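Local atomic coordinates of esterase A (Caulobacter crescentus, PDB entry 5GKV), a protein that probably hydrolyses ester substrates as a serine hydrolase of the beta-lactamase and penicillin-binding-protein family. Residues L126-G131 against I316-G321; A299-R304 against A320-N325; G332-A337 against F349-R354. One frame throughout, in Å; residues are numbered along the deposited sequence.

Interaction 1: L126-G131 against I316-G321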
loop_
_atom_site.group_PDB
_atom_site.type_symbol
_atom_site.label_atom_id
_atom_site.label_comp_id
_atom_site.label_asym_id
_atom_site.label_seq_id
_atom_site.Cartn_x
_atom_site.Cartn_y
_atom_site.Cartn_z
ATOM N N LEU A 126 -10.416 6.740 -5.855
ATOM C CA LEU A 126 -9.545 5.673 -5.372
ATOM C C LEU A 126 -8.833 4.942 -6.496
ATOM O O LEU A 126 -7.820 4.290 -6.231
ATOM C CB LEU A 126 -10.340 4.674 -4.525
ATOM C CG LEU A 126 -10.879 5.240 -3.207
ATOM C CD1 LEU A 126 -11.676 4.161 -2.484
ATOM C CD2 LEU A 126 -9.740 5.749 -2.334
ATOM N N SER A 127 -9.301 5.068 -7.741
ATOM C CA SER A 127 -8.614 4.486 -8.884
ATOM C C SER A 127 -7.796 5.518 -9.669
ATOM O O SER A 127 -7.452 5.279 -10.833
ATOM C CB SER A 127 -9.615 3.765 -9.794
ATOM O OG SER A 127 -10.654 4.637 -10.231
ATOM N N HIS A 128 -7.455 6.643 -9.040
ATOM C CA HIS A 128 -6.501 7.609 -9.568
ATOM C C HIS A 128 -7.022 8.287 -10.828
ATOM O O HIS A 128 -6.250 8.653 -11.711
ATOM C CB HIS A 128 -5.124 6.939 -9.789
ATOM C CG HIS A 128 -4.628 6.244 -8.549
ATOM N ND1 HIS A 128 -4.010 6.921 -7.514
ATOM C CD2 HIS A 128 -4.747 4.958 -8.137
ATOM C CE1 HIS A 128 -3.738 6.076 -6.531
ATOM N NE2 HIS A 128 -4.174 4.876 -6.881
ATOM N N GLN A 129 -8.340 8.486 -10.901
ATOM C CA GLN A 129 -8.954 9.126 -12.055
ATOM C C GLN A 129 -9.239 10.605 -11.852
ATOM O O GLN A 129 -9.507 11.304 -12.839
ATOM C CB GLN A 129 -10.262 8.419 -12.409
ATOM C CG GLN A 129 -10.081 6.998 -12.850
ATOM C CD GLN A 129 -11.381 6.429 -13.345
ATOM O OE1 GLN A 129 -11.909 6.886 -14.359
ATOM N NE2 GLN A 129 -11.921 5.451 -12.630
ATOM N N ALA A 130 -9.197 11.099 -10.609
ATOM C CA ALA A 130 -9.713 12.428 -10.294
ATOM C C ALA A 130 -8.741 13.561 -10.618
ATOM O O ALA A 130 -9.049 14.714 -10.307
ATOM C CB ALA A 130 -10.110 12.510 -8.816
ATOM N N GLY A 131 -7.577 13.272 -11.201
ATOM C CA GLY A 131 -6.732 14.336 -11.703
ATOM C C GLY A 131 -5.979 15.131 -10.667
ATOM O O GLY A 131 -5.511 16.228 -10.975
ATOM N N ILE A 316 -1.613 -0.511 -16.036
ATOM C CA ILE A 316 -2.160 -0.880 -14.732
ATOM C C ILE A 316 -3.662 -1.089 -14.854
ATOM O O ILE A 316 -4.363 -0.319 -15.526
ATOM C CB ILE A 316 -1.844 0.182 -13.650
ATOM C CG1 ILE A 316 -0.329 0.350 -13.509
ATOM C CG2 ILE A 316 -2.508 -0.179 -12.293
ATOM C CD1 ILE A 316 0.088 1.498 -12.576
ATOM N N SER A 317 -4.146 -2.148 -14.209
ATOM C CA SER A 317 -5.567 -2.381 -13.990
ATOM C C SER A 317 -5.849 -1.997 -12.540
ATOM O O SER A 317 -5.320 -2.621 -11.615
ATOM C CB SER A 317 -5.918 -3.844 -14.261
ATOM O OG SER A 317 -7.253 -4.169 -13.884
ATOM N N TRP A 318 -6.654 -0.958 -12.344
ATOM C CA TRP A 318 -6.977 -0.449 -11.013
ATOM C C TRP A 318 -8.348 -0.936 -10.566
ATOM O O TRP A 318 -9.327 -0.803 -11.314
ATOM C CB TRP A 318 -6.980 1.081 -10.995
ATOM C CG TRP A 318 -5.634 1.737 -11.040
ATOM C CD1 TRP A 318 -5.117 2.483 -12.063
ATOM C CD2 TRP A 318 -4.652 1.742 -9.995
ATOM N NE1 TRP A 318 -3.868 2.940 -11.723
ATOM C CE2 TRP A 318 -3.559 2.498 -10.456
ATOM C CE3 TRP A 318 -4.594 1.173 -8.708
ATOM C CZ2 TRP A 318 -2.410 2.697 -9.689
ATOM C CZ3 TRP A 318 -3.453 1.369 -7.946
ATOM C CH2 TRP A 318 -2.377 2.129 -8.435
ATOM N N GLY A 319 -8.413 -1.479 -9.347
ATOM C CA GLY A 319 -9.636 -1.549 -8.580
ATOM C C GLY A 319 -9.839 -0.267 -7.794
ATOM O O GLY A 319 -9.276 0.783 -8.110
ATOM N N ALA A 320 -10.647 -0.359 -6.735
ATOM C CA ALA A 320 -10.933 0.807 -5.889
ATOM C C ALA A 320 -9.817 0.988 -4.852
ATOM O O ALA A 320 -9.983 0.767 -3.647
ATOM C CB ALA A 320 -12.303 0.670 -5.233
ATOM N N GLY A 321 -8.660 1.437 -5.352
ATOM C CA GLY A 321 -7.465 1.634 -4.559
ATOM C C GLY A 321 -6.487 0.474 -4.572
ATOM O O GLY A 321 -5.286 0.691 -4.365
HETATM O O HOH W 1 -3.807 2.966 -4.806
#

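Interaction 2: A299-R304 against A320-N325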
loop_
_atom_site.group_PDB
_atom_site.type_symbol
_atom_site.label_atom_id
_atom_site.label_comp_id
_atom_site.label_asym_id
_atom_site.label_seq_id
_atom_site.Cartn_x
_atom_site.Cartn_y
_atom_site.Cartn_z
ATOM N N ALA A 299 -16.688 -6.101 -4.731
ATOM C CA ALA A 299 -16.974 -4.737 -5.176
ATOM C C ALA A 299 -15.715 -3.871 -5.155
ATOM O O ALA A 299 -15.503 -3.043 -6.054
ATOM C CB ALA A 299 -18.073 -4.119 -4.311
ATOM N N ALA A 300 -14.870 -4.053 -4.134
ATOM C CA ALA A 300 -13.661 -3.243 -3.992
ATOM C C ALA A 300 -12.612 -3.570 -5.044
ATOM O O ALA A 300 -11.820 -2.697 -5.412
ATOM C CB ALA A 300 -13.039 -3.437 -2.609
ATOM N N THR A 301 -12.545 -4.810 -5.512
ATOM C CA THR A 301 -11.421 -5.168 -6.363
ATOM C C THR A 301 -11.767 -5.194 -7.845
ATOM O O THR A 301 -10.860 -5.383 -8.665
ATOM C CB THR A 301 -10.844 -6.532 -5.946
ATOM O OG1 THR A 301 -11.857 -7.545 -6.052
ATOM C CG2 THR A 301 -10.345 -6.477 -4.513
ATOM N N ALA A 302 -13.039 -5.009 -8.210
ATOM C CA ALA A 302 -13.408 -5.028 -9.624
ATOM C C ALA A 302 -12.652 -3.951 -10.387
ATOM O O ALA A 302 -12.428 -2.847 -9.883
ATOM C CB ALA A 302 -14.913 -4.816 -9.796
ATOM N N GLU A 303 -12.251 -4.284 -11.611
ATOM C CA GLU A 303 -11.541 -3.336 -12.456
ATOM C C GLU A 303 -12.384 -2.095 -12.710
ATOM O O GLU A 303 -13.498 -2.185 -13.229
ATOM C CB GLU A 303 -11.170 -3.981 -13.787
ATOM C CG GLU A 303 -10.388 -3.039 -14.681
ATOM C CD GLU A 303 -9.941 -3.709 -15.965
ATOM O OE1 GLU A 303 -10.714 -3.685 -16.940
ATOM O OE2 GLU A 303 -8.824 -4.267 -15.987
ATOM N N ARG A 304 -11.838 -0.939 -12.354
ATOM C CA ARG A 304 -12.429 0.344 -12.703
ATOM C C ARG A 304 -11.972 0.811 -14.075
ATOM O O ARG A 304 -12.790 1.278 -14.882
ATOM C CB ARG A 304 -12.067 1.391 -11.647
ATOM C CG ARG A 304 -13.106 1.553 -10.538
ATOM C CD ARG A 304 -13.535 0.220 -9.977
ATOM N NE ARG A 304 -14.539 0.343 -8.920
ATOM C CZ ARG A 304 -14.705 -0.543 -7.946
ATOM N NH1 ARG A 304 -13.917 -1.627 -7.875
ATOM N NH2 ARG A 304 -15.660 -0.347 -7.038
ATOM N N ALA A 320 -10.647 -0.359 -6.735
ATOM C CA ALA A 320 -10.933 0.807 -5.889
ATOM C C ALA A 320 -9.817 0.988 -4.852
ATOM O O ALA A 320 -9.983 0.767 -3.647
ATOM C CB ALA A 320 -12.303 0.670 -5.233
ATOM N N GLY A 321 -8.660 1.437 -5.352
ATOM C CA GLY A 321 -7.465 1.634 -4.559
ATOM C C GLY A 321 -6.487 0.474 -4.572
ATOM O O GLY A 321 -5.286 0.691 -4.365
ATOM N N PHE A 322 -6.958 -0.745 -4.827
ATOM C CA PHE A 322 -6.071 -1.893 -5.002
ATOM C C PHE A 322 -5.526 -1.931 -6.433
ATOM O O PHE A 322 -6.237 -1.638 -7.400
ATOM C CB PHE A 322 -6.814 -3.209 -4.711
ATOM C CG PHE A 322 -7.289 -3.373 -3.287
ATOM C CD1 PHE A 322 -6.386 -3.628 -2.264
ATOM C CD2 PHE A 322 -8.652 -3.326 -2.980
ATOM C CE1 PHE A 322 -6.826 -3.814 -0.944
ATOM C CE2 PHE A 322 -9.103 -3.489 -1.656
ATOM C CZ PHE A 322 -8.185 -3.735 -0.638
ATOM N N MET A 323 -4.256 -2.303 -6.568
ATOM C CA MET A 323 -3.717 -2.654 -7.872
ATOM C C MET A 323 -4.084 -4.102 -8.170
ATOM O O MET A 323 -3.817 -4.995 -7.360
ATOM C CB MET A 323 -2.199 -2.461 -7.899
ATOM C CG MET A 323 -1.587 -2.656 -9.288
ATOM S SD MET A 323 0.185 -2.296 -9.365
ATOM C CE MET A 323 0.444 -1.441 -7.767
ATOM N N ARG A 324 -4.726 -4.335 -9.307
ATOM C CA ARG A 324 -4.965 -5.706 -9.729
ATOM C C ARG A 324 -3.706 -6.266 -10.402
ATOM O O ARG A 324 -2.791 -5.532 -10.771
ATOM C CB ARG A 324 -6.181 -5.765 -10.663
ATOM C CG ARG A 324 -7.426 -5.129 -10.022
ATOM C CD ARG A 324 -8.651 -5.193 -10.942
ATOM N NE ARG A 324 -9.138 -6.563 -11.082
ATOM C CZ ARG A 324 -8.951 -7.322 -12.153
ATOM N NH1 ARG A 324 -8.290 -6.842 -13.198
ATOM N NH2 ARG A 324 -9.434 -8.564 -12.179
ATOM N N ASN A 325 -3.652 -7.594 -10.523
ATOM C CA ASN A 325 -2.379 -8.238 -10.844
ATOM C C ASN A 325 -2.081 -8.176 -12.340
ATOM O O ASN A 325 -0.984 -7.775 -12.746
ATOM C CB ASN A 325 -2.386 -9.676 -10.320
ATOM C CG ASN A 325 -0.991 -10.303 -10.294
ATOM O OD1 ASN A 325 0.026 -9.604 -10.224
ATOM N ND2 ASN A 325 -0.947 -11.627 -10.355
HETATM O O HOH W 2 -11.576 -8.513 -9.678
#

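Interaction 3: G332-A337 against F349-R354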
loop_
_atom_site.group_PDB
_atom_site.type_symbol
_atom_site.label_atom_id
_atom_site.label_comp_id
_atom_site.label_asym_id
_atom_site.label_seq_id
_atom_site.Cartn_x
_atom_site.Cartn_y
_atom_site.Cartn_z
ATOM N N GLY A 332 2.245 -12.888 -8.731
ATOM C CA GLY A 332 2.045 -14.284 -9.044
ATOM C C GLY A 332 1.176 -14.475 -10.272
ATOM O O GLY A 332 0.877 -13.526 -10.999
ATOM N N PRO A 333 0.723 -15.712 -10.501
ATOM C CA PRO A 333 0.072 -16.055 -11.781
ATOM C C PRO A 333 -1.411 -15.720 -11.895
ATOM O O PRO A 333 -1.960 -15.816 -13.003
ATOM C CB PRO A 333 0.268 -17.570 -11.854
ATOM C CG PRO A 333 0.182 -17.987 -10.397
ATOM C CD PRO A 333 0.911 -16.890 -9.641
ATOM N N THR A 334 -2.096 -15.344 -10.825
ATOM C CA THR A 334 -3.542 -15.167 -10.887
ATOM C C THR A 334 -3.882 -13.752 -11.343
ATOM O O THR A 334 -3.566 -12.778 -10.649
ATOM C CB THR A 334 -4.171 -15.461 -9.530
ATOM O OG1 THR A 334 -3.773 -16.772 -9.114
ATOM C CG2 THR A 334 -5.678 -15.414 -9.622
ATOM N N ALA A 335 -4.548 -13.645 -12.501
ATOM C CA ALA A 335 -4.827 -12.331 -13.077
ATOM C C ALA A 335 -5.633 -11.457 -12.127
ATOM O O ALA A 335 -5.381 -10.251 -12.031
ATOM C CB ALA A 335 -5.555 -12.478 -14.419
ATOM N N GLU A 336 -6.594 -12.042 -11.402
ATOM C CA GLU A 336 -7.501 -11.277 -10.554
ATOM C C GLU A 336 -7.015 -11.155 -9.109
ATOM O O GLU A 336 -7.754 -10.643 -8.263
ATOM C CB GLU A 336 -8.924 -11.873 -10.587
ATOM C CG GLU A 336 -9.083 -13.304 -10.058
ATOM C CD GLU A 336 -8.734 -14.388 -11.098
ATOM O OE1 GLU A 336 -8.151 -14.083 -12.163
ATOM O OE2 GLU A 336 -9.037 -15.571 -10.833
ATOM N N ALA A 337 -5.793 -11.593 -8.807
ATOM C CA ALA A 337 -5.201 -11.235 -7.523
ATOM C C ALA A 337 -4.977 -9.724 -7.473
ATOM O O ALA A 337 -4.994 -9.038 -8.500
ATOM C CB ALA A 337 -3.887 -11.988 -7.308
ATOM N N PHE A 349 -0.249 -8.728 -1.120
ATOM C CA PHE A 349 -1.257 -9.108 -2.104
ATOM C C PHE A 349 -2.169 -10.186 -1.535
ATOM O O PHE A 349 -1.810 -10.913 -0.600
ATOM C CB PHE A 349 -0.607 -9.620 -3.393
ATOM C CG PHE A 349 0.027 -10.980 -3.230
ATOM C CD1 PHE A 349 1.289 -11.104 -2.659
ATOM C CD2 PHE A 349 -0.661 -12.130 -3.592
ATOM C CE1 PHE A 349 1.867 -12.367 -2.475
ATOM C CE2 PHE A 349 -0.090 -13.396 -3.408
ATOM C CZ PHE A 349 1.169 -13.510 -2.861
ATOM N N ALA A 350 -3.336 -10.321 -2.172
ATOM C CA ALA A 350 -4.311 -11.361 -1.883
ATOM C C ALA A 350 -4.717 -12.044 -3.180
ATOM O O ALA A 350 -4.836 -11.390 -4.219
ATOM C CB ALA A 350 -5.569 -10.791 -1.201
ATOM N N ASP A 351 -4.951 -13.349 -3.113
ATOM C CA ASP A 351 -5.427 -14.127 -4.255
ATOM C C ASP A 351 -6.665 -14.882 -3.789
ATOM O O ASP A 351 -6.562 -15.976 -3.218
ATOM C CB ASP A 351 -4.337 -15.063 -4.767
ATOM C CG ASP A 351 -4.784 -15.915 -5.940
ATOM O OD1 ASP A 351 -5.991 -15.884 -6.318
ATOM O OD2 ASP A 351 -3.916 -16.643 -6.469
ATOM N N PRO A 352 -7.860 -14.316 -3.993
ATOM C CA PRO A 352 -9.073 -15.014 -3.533
ATOM C C PRO A 352 -9.330 -16.305 -4.280
ATOM O O PRO A 352 -9.999 -17.185 -3.731
ATOM C CB PRO A 352 -10.196 -13.997 -3.788
ATOM C CG PRO A 352 -9.508 -12.675 -3.837
ATOM C CD PRO A 352 -8.149 -12.952 -4.457
ATOM N N THR A 353 -8.825 -16.438 -5.512
ATOM C CA THR A 353 -9.087 -17.640 -6.298
ATOM C C THR A 353 -8.358 -18.849 -5.726
ATOM O O THR A 353 -8.927 -19.942 -5.643
ATOM C CB THR A 353 -8.674 -17.413 -7.747
ATOM O OG1 THR A 353 -9.429 -16.321 -8.287
ATOM C CG2 THR A 353 -8.919 -18.655 -8.575
ATOM N N ARG A 354 -7.094 -18.675 -5.340
ATOM C CA ARG A 354 -6.308 -19.754 -4.753
ATOM C C ARG A 354 -6.344 -19.750 -3.228
ATOM O O ARG A 354 -5.849 -20.695 -2.608
ATOM C CB ARG A 354 -4.853 -19.669 -5.238
ATOM C CG ARG A 354 -4.685 -19.501 -6.751
ATOM C CD ARG A 354 -4.814 -20.819 -7.478
ATOM N NE ARG A 354 -3.759 -21.756 -7.107
ATOM C CZ ARG A 354 -2.604 -21.882 -7.753
ATOM N NH1 ARG A 354 -2.336 -21.127 -8.815
ATOM N NH2 ARG A 354 -1.713 -22.774 -7.335
HETATM O O HOH W 3 -3.925 -18.998 -10.347
#

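Interaction 1: L126-G131 against I316-G321
His128 and Trp318 carry this buried contact, the imidazole coming over one face of the indole. His128 CD2 sits near the centre of that face, 3.6 Å from Trp318 CE2, and NE2 reaches the far rim of the six-membered ring. The imidazole and the six-membered ring of the indole are inclined at 47°, centroids 4.3 Å apart, so the pair is neither a parallel stack nor a true T-shape. On the opposite face of the indole lies CG2 of Ile316, displaced toward the rim, and the tryptophan is thereby sandwiched between imidazole and aliphatic branch. The imidazole is held at both nitrogens: ND1 bonds with the backbone N of His170, while His128 NE2 lies 2.8 Å from a water in the ring plane, and this water donates to Gly321 O. His128 owes its place to the end of helix 122-126, where it is the C-prime residue of a Schellman motif with positive phi; the chain turns there and CB is directed at strand 315-318 of the beta-lactamase-type fold. One residue earlier, Ser127 CB packs 3.4 Å from Gly319 O and alongside Trp318 CB. Its OG, at chi1 57°, is turned back to the helix, bonds with Glu123 O and accepts an almost straight bond from Gln129 NE2, lying itself in the plane of that amide. Leu126 lays CB against the peptide carbon of Ala320 at 3.7 Å. Leu126 O meets Gly321 CA at 3.2 Å in a CA-H...O contact, where the backbone leaves the inverse gamma turn centred on Ala320.

Interaction 2: A299-R304 against A320-N325
The C-terminal end of helix 294-301 is fastened here to the connection between strands 315-318 and 323-324, the latter an outer strand of the main antiparallel sheet. Ala320 N donates to Ala300 O at 2.9 Å, approaching nearly along the C=O axis, and ties the last helical turn to the loop. Beside this bond one face of the Arg304 guanidinium covers the methyl of Ala320, CB lying opposite the centre of the group, 3.8 Å from Arg304 CZ. A bend at chi2 (48°) folds the arginine back to its own helix end: NH1 and NH2 both grip Ala299 O, and NH1 also donates to Ala302 O at 2.8 Å. NE pairs with Glu123, leaving the group held on several sides. Phe322 offers its ring edge to Ala300 O, while its CD2 takes the methyl CG2 of Thr301 at 3.9 Å. Farther along, the aliphatic part of Arg324 presses on the backbone, CD being 3.2 Å from Thr301 O. The salt bridge from Arg324 NH1 to Glu303 OE2 is long, at 3.8 Å, with carboxylate and guanidinium planes nearly perpendicular; Ser317 OG bonds to both groups, and Glu326 also pairs with Arg324. An arginine of the following loop that folds back onto carbonyls in and just after the last helical turn is a form of side-chain C-capping, here at a helix-to-sheet junction of this beta-lactamase-family fold.

Interaction 3: G332-A337 against F349-R354
With chi1 at -55°, Thr334 swings OG1 beside its backbone N and toward Asp351, whose carboxylate extends opposite its own N (chi1 179°) to meet it. The hydroxyl donates to Asp351 OD2 at 2.7 Å, approaching from above the carboxylate plane, and the methyl CG2 rests 3.4 Å from OD1. The other oxygen takes the backbone just after the strand: OD1 accepts from Arg354 N at 3.2 Å, an Asx motif, and more weakly from Thr353 N. A second hydroxyl-carboxylate pair lies alongside, where Thr353 OG1 donates to Glu336 OE2 at 2.7 Å, reaching that carboxylate on the anti side and somewhat out of its plane, Glu336 being bent at chi2. Ala337 closes the type I turn begun at Thr334 and sets CB against Ala350 O at 3.3 Å. A water donates to Thr334 OG1 and accepts from Arg354 NH1 at the edge of the guanidinium. The turn before strand 338-341 is thus clasped to the end of the adjacent strand 347-351. Asp351 OD2 also bonds with Tyr383 OH of helix 373-384, giving this carboxylate several donors; that would be expected to favour its ionised form, although the nearby Glu336 carboxylate might oppose it slightly.

Interactions 1 and 2 have centres about 8 Å apart and share Ala320 and Gly321, so the connection from strand 315-318 to strand 323-324 is gripped by the end of helix 122-126 and the loop after it, and by the end of helix 294-301. Interaction 3 is farther along the chain, its centre about 12 Å from that of interaction 2 and about 19 Å from that of interaction 1. Interactions 2 and 3 both reach the main antiparallel sheet, and they meet where Asn325 ND2 probably bonds to Gly332 O and Thr334 O. Together the contacts run from the end of helix 122-126 to edge strand 323-324 and on to strand 347-351, all within the beta-lactamase family region.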